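Local coordinates for protein ParA (Salmonella enterica subsp. enterica serovar Newport str. SL317, PDB 3EZF) that probably serves as the P-loop ATPase of a DNA partition system and, with its winged helix-turn-helix domain, takes part in ADP-mediated transcriptional regulation, at residues N47-L52 with Q90-I95; Q140-H145 with R386-V391. All coordinates share one frame; numbering follows the deposited sequence.

Contact 1 (N47-L52 with Q90-I95); sequences NAVAKL and QNVIDI. With SO4 (sulfate ion), chain F.
V49 and V92 meet because both place CG1 anti to the backbone N (chi1 -171° and 176°), which swings each CG2 to the side of its own backbone N and into the gap between the two helices. The paired methyls, V49 CG2 and V92 CG2, stand 4.1 Å apart, and the two side chains slide past one another in opposite directions rather than interlocking. The other branch of V92 serves a second partner: its CG1 lies 3.8 Å from CD2 of L52, with these two side chains crossing at about a right angle. V92 therefore divides its two methyls between V49 on helix 46-50 and the loop residue L52. The backbones are close at this point, V49 CA being 7.0 Å from V92 CA, consistent with the short valine side chains. The turn that delivers L52 is held by a bond from its N to V49 O, 3.0 Å. F44 of strand 43-44 touches both valines, and helix 57-69 packs on V49 through V60, so the valine pair belongs to the hydrophobic interior of the winged helix-turn-helix domain. Polar chemistry is kept to the margins. On the helix face turned from V92, N47 ND2 donates to sulfate O2 (2.6 Å, 146° at the hydrogen) and, weakly, to sulfate O1; the ion probably comes from the crystallisation liquor. On the far helix, N91 OD1 accepts from the backbone N atoms of T88 and N75, so this buried amide oxygen is satisfied. With all three touching residues buried and aliphatic, cohesion between the segments probably rests on dispersion and the exclusion of water, without the directional restraint that a polar bond would add.

Contact 2 (Q140-H145 with R386-V391); sequences QDLLRH and RFTKAV. With SO4 (sulfate ion), chain E.
The long C-terminal helix 378-400 packs here against the loop that, in the P-loop ATPase part of the chain, joins helix 129-138 to strand 149-153 of the parallel sheet. K389 makes the nearest approaches from the helix side. Its CG is anti to the backbone N (chi1 179°), and the chain then bends at chi2 (80°) and again at chi4 (-57°); the bends bring CD to D141 and L142 and turn NZ to the sulfate. The aliphatic part does most of the touching: K389 CD is 3.6 Å from D141 OD2 and 4.0 Å from L142 CD1. D141 runs across the lysine at nearly a right angle, and its carboxylate approaches the methylenes more closely than the amine. The charge pair itself is long, with K389 NZ 4.0 Å from D141 OD2, and should be read as loose electrostatic attraction. A shorter bond goes to the sulfate, whose O4 receives K389 NZ at 3.0 Å; this ion, probably from the crystallisation liquor, would partly balance the lysine's charge. At the adjoining T388 the contact is apolar: L142 CD2 reaches to within 4.4 Å of T388 CG2, a light touch. The polarity is thus graded, charged where D141 and K389 are partly exposed and hydrocarbon where L142 and T388 are buried. In the surrounding fold, L136 of helix 129-138 touches both L142 and T388, and A135 adds to the packing on T388, so this helix underlies both segments. Further along the interface the H145 ring stacks with F392 of the same C-terminal helix. On another side of that helix, F387 meets F316 edge-to-face, and F316 belongs to strand 312-317, an outermost strand of the parallel sheet within the chain.

How the contacts relate
Contacts 1 and 2 have centres about 14 Å apart and follow each other in series along the chain, yet they meet directly. L143 is the main junction: its CD1 lies 3.7 Å from V92 CG1 and 4.1 Å from L52 CD2, so it extends the aliphatic cluster of contact 1 into contact 2, and I93 CG1 comes to 3.6 Å from L143 O. Beside it, L52 CD1 packs 3.7 Å from Q140 OE1. Segment 140-145 meets the winged helix-turn-helix domain mainly through Q140 and L143, and helix 378-400 through D141, L142 and H145, placing it between the two. The sulfates mark separate surfaces, and neither ion bridges the contacts.

Contact 1 (N47-L52 with Q90-I95)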
loop_
_atom_site.group_PDB
_atom_site.type_symbol
_atom_site.label_atom_id
_atom_site.label_comp_id
_atom_site.label_asym_id
_atom_site.label_seq_id
_atom_site.Cartn_x
_atom_site.Cartn_y
_atom_site.Cartn_z
ATOM N N ASN A 47 -26.159 32.507 14.451
ATOM C CA ASN A 47 -27.223 31.532 14.560
ATOM C C ASN A 47 -26.665 30.138 14.527
ATOM O O ASN A 47 -27.213 29.230 15.138
ATOM C CB ASN A 47 -28.222 31.723 13.425
ATOM C CG ASN A 47 -28.769 33.145 13.370
ATOM O OD1 ASN A 47 -29.143 33.723 14.391
ATOM N ND2 ASN A 47 -28.821 33.712 12.174
ATOM N N ALA A 48 -25.571 29.965 13.803
ATOM C CA ALA A 48 -24.942 28.661 13.723
ATOM C C ALA A 48 -24.321 28.330 15.077
ATOM O O ALA A 48 -24.561 27.249 15.618
ATOM C CB ALA A 48 -23.889 28.662 12.641
ATOM N N VAL A 49 -23.534 29.256 15.632
ATOM C CA VAL A 49 -22.896 29.019 16.931
ATOM C C VAL A 49 -23.951 28.772 18.011
ATOM O O VAL A 49 -23.723 28.011 18.956
ATOM C CB VAL A 49 -22.011 30.220 17.370
ATOM C CG1 VAL A 49 -21.194 29.849 18.602
ATOM C CG2 VAL A 49 -21.103 30.641 16.230
ATOM N N ALA A 50 -25.107 29.413 17.855
ATOM C CA ALA A 50 -26.195 29.273 18.810
ATOM C C ALA A 50 -26.719 27.845 18.765
ATOM O O ALA A 50 -27.061 27.272 19.802
ATOM C CB ALA A 50 -27.305 30.260 18.490
ATOM N N LYS A 51 -26.764 27.259 17.572
ATOM C CA LYS A 51 -27.239 25.891 17.442
ATOM C C LYS A 51 -26.255 24.881 18.027
ATOM O O LYS A 51 -26.540 23.687 18.062
ATOM C CB LYS A 51 -27.495 25.540 15.984
ATOM C CG LYS A 51 -28.460 26.472 15.290
ATOM C CD LYS A 51 -28.979 25.885 13.982
ATOM C CE LYS A 51 -30.433 25.445 14.142
ATOM N NZ LYS A 51 -31.056 25.010 12.858
ATOM N N LEU A 52 -25.098 25.344 18.486
ATOM C CA LEU A 52 -24.102 24.447 19.061
ATOM C C LEU A 52 -24.409 24.095 20.515
ATOM O O LEU A 52 -25.066 24.852 21.219
ATOM C CB LEU A 52 -22.711 25.079 18.954
ATOM C CG LEU A 52 -21.809 24.585 17.815
ATOM C CD1 LEU A 52 -22.623 24.286 16.563
ATOM C CD2 LEU A 52 -20.726 25.632 17.539
ATOM N N GLN A 90 -11.674 29.095 16.370
ATOM C CA GLN A 90 -11.058 29.616 17.598
ATOM C C GLN A 90 -11.983 30.547 18.332
ATOM O O GLN A 90 -12.037 30.528 19.559
ATOM C CB GLN A 90 -9.743 30.357 17.320
ATOM C CG GLN A 90 -8.483 29.611 17.782
ATOM C CD GLN A 90 -8.487 29.255 19.258
ATOM O OE1 GLN A 90 -8.041 28.177 19.642
ATOM N NE2 GLN A 90 -8.976 30.156 20.088
ATOM N N ASN A 91 -12.688 31.383 17.578
ATOM C CA ASN A 91 -13.655 32.310 18.159
ATOM C C ASN A 91 -14.676 31.506 18.983
ATOM O O ASN A 91 -14.934 31.824 20.153
ATOM C CB ASN A 91 -14.366 33.089 17.048
ATOM C CG ASN A 91 -13.421 33.991 16.270
ATOM O OD1 ASN A 91 -13.817 34.652 15.302
ATOM N ND2 ASN A 91 -12.166 34.022 16.688
ATOM N N VAL A 92 -15.234 30.464 18.361
ATOM C CA VAL A 92 -16.195 29.579 19.002
ATOM C C VAL A 92 -15.594 28.941 20.261
ATOM O O VAL A 92 -16.247 28.881 21.312
ATOM C CB VAL A 92 -16.641 28.449 18.044
ATOM C CG1 VAL A 92 -17.586 27.469 18.770
ATOM C CG2 VAL A 92 -17.331 29.052 16.833
ATOM N N ILE A 93 -14.364 28.445 20.149
ATOM C CA ILE A 93 -13.686 27.833 21.284
ATOM C C ILE A 93 -13.470 28.861 22.378
ATOM O O ILE A 93 -13.575 28.551 23.561
ATOM C CB ILE A 93 -12.327 27.272 20.877
ATOM C CG1 ILE A 93 -12.542 26.082 19.944
ATOM C CG2 ILE A 93 -11.515 26.896 22.118
ATOM C CD1 ILE A 93 -11.285 25.580 19.291
ATOM N N ASP A 94 -13.164 30.089 21.985
ATOM C CA ASP A 94 -12.952 31.135 22.967
ATOM C C ASP A 94 -14.257 31.562 23.650
ATOM O O ASP A 94 -14.238 32.023 24.796
ATOM C CB ASP A 94 -12.251 32.336 22.325
ATOM C CG ASP A 94 -10.774 32.076 22.061
ATOM O OD1 ASP A 94 -10.138 31.317 22.828
ATOM O OD2 ASP A 94 -10.243 32.644 21.093
ATOM N N ILE A 95 -15.386 31.411 22.956
ATOM C CA ILE A 95 -16.675 31.765 23.539
ATOM C C ILE A 95 -17.002 30.699 24.567
ATOM O O ILE A 95 -17.543 31.004 25.629
ATOM C CB ILE A 95 -17.810 31.803 22.484
ATOM C CG1 ILE A 95 -17.799 33.142 21.740
ATOM C CG2 ILE A 95 -19.162 31.579 23.162
ATOM C CD1 ILE A 95 -18.782 33.223 20.623
HETATM S S SO4 F . -28.010 33.007 9.121
HETATM O O1 SO4 F . -27.387 34.115 9.863
HETATM O O2 SO4 F . -28.967 32.306 9.994
HETATM O O3 SO4 F . -26.978 32.059 8.662
HETATM O O4 SO4 F . -28.720 33.564 7.959
#

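Contact 2 (Q140-H145 with R386-V391)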
loop_
_atom_site.group_PDB
_atom_site.type_symbol
_atom_site.label_atom_id
_atom_site.label_comp_id
_atom_site.label_asym_id
_atom_site.label_seq_id
_atom_site.Cartn_x
_atom_site.Cartn_y
_atom_site.Cartn_z
ATOM N N GLN A 140 -18.938 19.605 15.102
ATOM C CA GLN A 140 -19.963 20.516 15.598
ATOM C C GLN A 140 -20.015 20.546 17.124
ATOM O O GLN A 140 -19.714 21.565 17.748
ATOM C CB GLN A 140 -21.335 20.082 15.070
ATOM C CG GLN A 140 -21.530 20.265 13.577
ATOM C CD GLN A 140 -21.936 21.683 13.234
ATOM O OE1 GLN A 140 -21.255 22.637 13.598
ATOM N NE2 GLN A 140 -23.054 21.828 12.534
ATOM N N ASP A 141 -20.403 19.413 17.711
ATOM C CA ASP A 141 -20.526 19.302 19.155
ATOM C C ASP A 141 -19.268 18.846 19.842
ATOM O O ASP A 141 -19.349 18.248 20.919
ATOM C CB ASP A 141 -21.635 18.328 19.552
ATOM C CG ASP A 141 -22.425 17.840 18.384
ATOM O OD1 ASP A 141 -22.880 18.697 17.592
ATOM O OD2 ASP A 141 -22.596 16.602 18.278
ATOM N N LEU A 142 -18.114 19.109 19.241
ATOM C CA LEU A 142 -16.869 18.694 19.858
ATOM C C LEU A 142 -15.939 19.866 20.013
ATOM O O LEU A 142 -14.942 19.758 20.717
ATOM C CB LEU A 142 -16.199 17.594 19.037
ATOM C CG LEU A 142 -16.414 16.114 19.408
ATOM C CD1 LEU A 142 -17.869 15.797 19.657
ATOM C CD2 LEU A 142 -15.873 15.242 18.279
ATOM N N LEU A 143 -16.273 20.982 19.364
ATOM C CA LEU A 143 -15.462 22.204 19.440
ATOM C C LEU A 143 -15.258 22.658 20.883
ATOM O O LEU A 143 -14.222 23.214 21.234
ATOM C CB LEU A 143 -16.103 23.342 18.640
ATOM C CG LEU A 143 -16.285 23.225 17.120
ATOM C CD1 LEU A 143 -16.891 24.516 16.595
ATOM C CD2 LEU A 143 -14.969 22.994 16.435
ATOM N N ARG A 144 -16.253 22.417 21.718
ATOM C CA ARG A 144 -16.183 22.777 23.128
ATOM C C ARG A 144 -15.046 22.052 23.832
ATOM O O ARG A 144 -14.730 22.354 24.982
ATOM C CB ARG A 144 -17.484 22.386 23.814
ATOM C CG ARG A 144 -17.892 20.961 23.486
ATOM C CD ARG A 144 -18.889 20.434 24.480
ATOM N NE ARG A 144 -18.299 20.386 25.812
ATOM C CZ ARG A 144 -18.910 19.876 26.869
ATOM N NH1 ARG A 144 -20.137 19.373 26.729
ATOM N NH2 ARG A 144 -18.291 19.871 28.049
ATOM N N HIS A 145 -14.456 21.073 23.154
ATOM C CA HIS A 145 -13.364 20.298 23.734
ATOM C C HIS A 145 -11.994 20.879 23.414
ATOM O O HIS A 145 -11.027 20.553 24.082
ATOM C CB HIS A 145 -13.409 18.846 23.249
ATOM C CG HIS A 145 -14.650 18.108 23.638
ATOM N ND1 HIS A 145 -15.053 17.960 24.946
ATOM C CD2 HIS A 145 -15.584 17.473 22.882
ATOM C CE1 HIS A 145 -16.182 17.272 24.985
ATOM N NE2 HIS A 145 -16.523 16.967 23.747
ATOM N N ARG A 386 -21.574 11.777 12.076
ATOM C CA ARG A 386 -22.097 10.878 13.095
ATOM C C ARG A 386 -21.112 9.764 13.426
ATOM O O ARG A 386 -21.133 9.209 14.528
ATOM C CB ARG A 386 -23.434 10.291 12.639
ATOM C CG ARG A 386 -23.477 9.936 11.166
ATOM C CD ARG A 386 -24.899 9.997 10.654
ATOM N NE ARG A 386 -25.514 11.284 10.971
ATOM C CZ ARG A 386 -26.755 11.631 10.639
ATOM N NH1 ARG A 386 -27.528 10.784 9.967
ATOM N NH2 ARG A 386 -27.228 12.821 10.989
ATOM N N PHE A 387 -20.249 9.439 12.466
ATOM C CA PHE A 387 -19.247 8.406 12.678
ATOM C C PHE A 387 -18.208 8.918 13.668
ATOM O O PHE A 387 -17.838 8.220 14.614
ATOM C CB PHE A 387 -18.547 8.055 11.378
ATOM C CG PHE A 387 -17.332 7.209 11.577
ATOM C CD1 PHE A 387 -17.456 5.874 11.947
ATOM C CD2 PHE A 387 -16.057 7.761 11.466
ATOM C CE1 PHE A 387 -16.333 5.099 12.202
ATOM C CE2 PHE A 387 -14.925 6.996 11.718
ATOM C CZ PHE A 387 -15.061 5.664 12.089
ATOM N N THR A 388 -17.730 10.138 13.423
ATOM C CA THR A 388 -16.759 10.775 14.295
ATOM C C THR A 388 -17.328 10.800 15.717
ATOM O O THR A 388 -16.728 10.259 16.650
ATOM C CB THR A 388 -16.481 12.211 13.831
ATOM O OG1 THR A 388 -16.060 12.189 12.464
ATOM C CG2 THR A 388 -15.387 12.843 14.668
ATOM N N LYS A 389 -18.493 11.425 15.869
ATOM C CA LYS A 389 -19.154 11.512 17.163
ATOM C C LYS A 389 -19.166 10.128 17.815
ATOM O O LYS A 389 -18.916 9.993 19.016
ATOM C CB LYS A 389 -20.589 12.015 16.981
ATOM C CG LYS A 389 -21.399 12.134 18.276
ATOM C CD LYS A 389 -21.061 13.414 19.038
ATOM C CE LYS A 389 -21.683 13.423 20.423
ATOM N NZ LYS A 389 -23.163 13.263 20.383
ATOM N N ALA A 390 -19.451 9.106 17.008
ATOM C CA ALA A 390 -19.505 7.718 17.469
ATOM C C ALA A 390 -18.170 7.263 18.063
ATOM O O ALA A 390 -18.106 6.703 19.160
ATOM C CB ALA A 390 -19.892 6.817 16.312
ATOM N N VAL A 391 -17.100 7.512 17.325
ATOM C CA VAL A 391 -15.768 7.147 17.773
ATOM C C VAL A 391 -15.436 7.943 19.032
ATOM O O VAL A 391 -14.937 7.387 20.007
ATOM C CB VAL A 391 -14.727 7.463 16.673
ATOM C CG1 VAL A 391 -13.389 6.885 17.039
ATOM C CG2 VAL A 391 -15.195 6.903 15.344
HETATM S S SO4 E . -22.825 14.241 23.997
HETATM O O1 SO4 E . -22.781 15.137 25.169
HETATM O O2 SO4 E . -23.578 13.021 24.342
HETATM O O3 SO4 E . -21.453 13.872 23.609
HETATM O O4 SO4 E . -23.485 14.933 22.872
#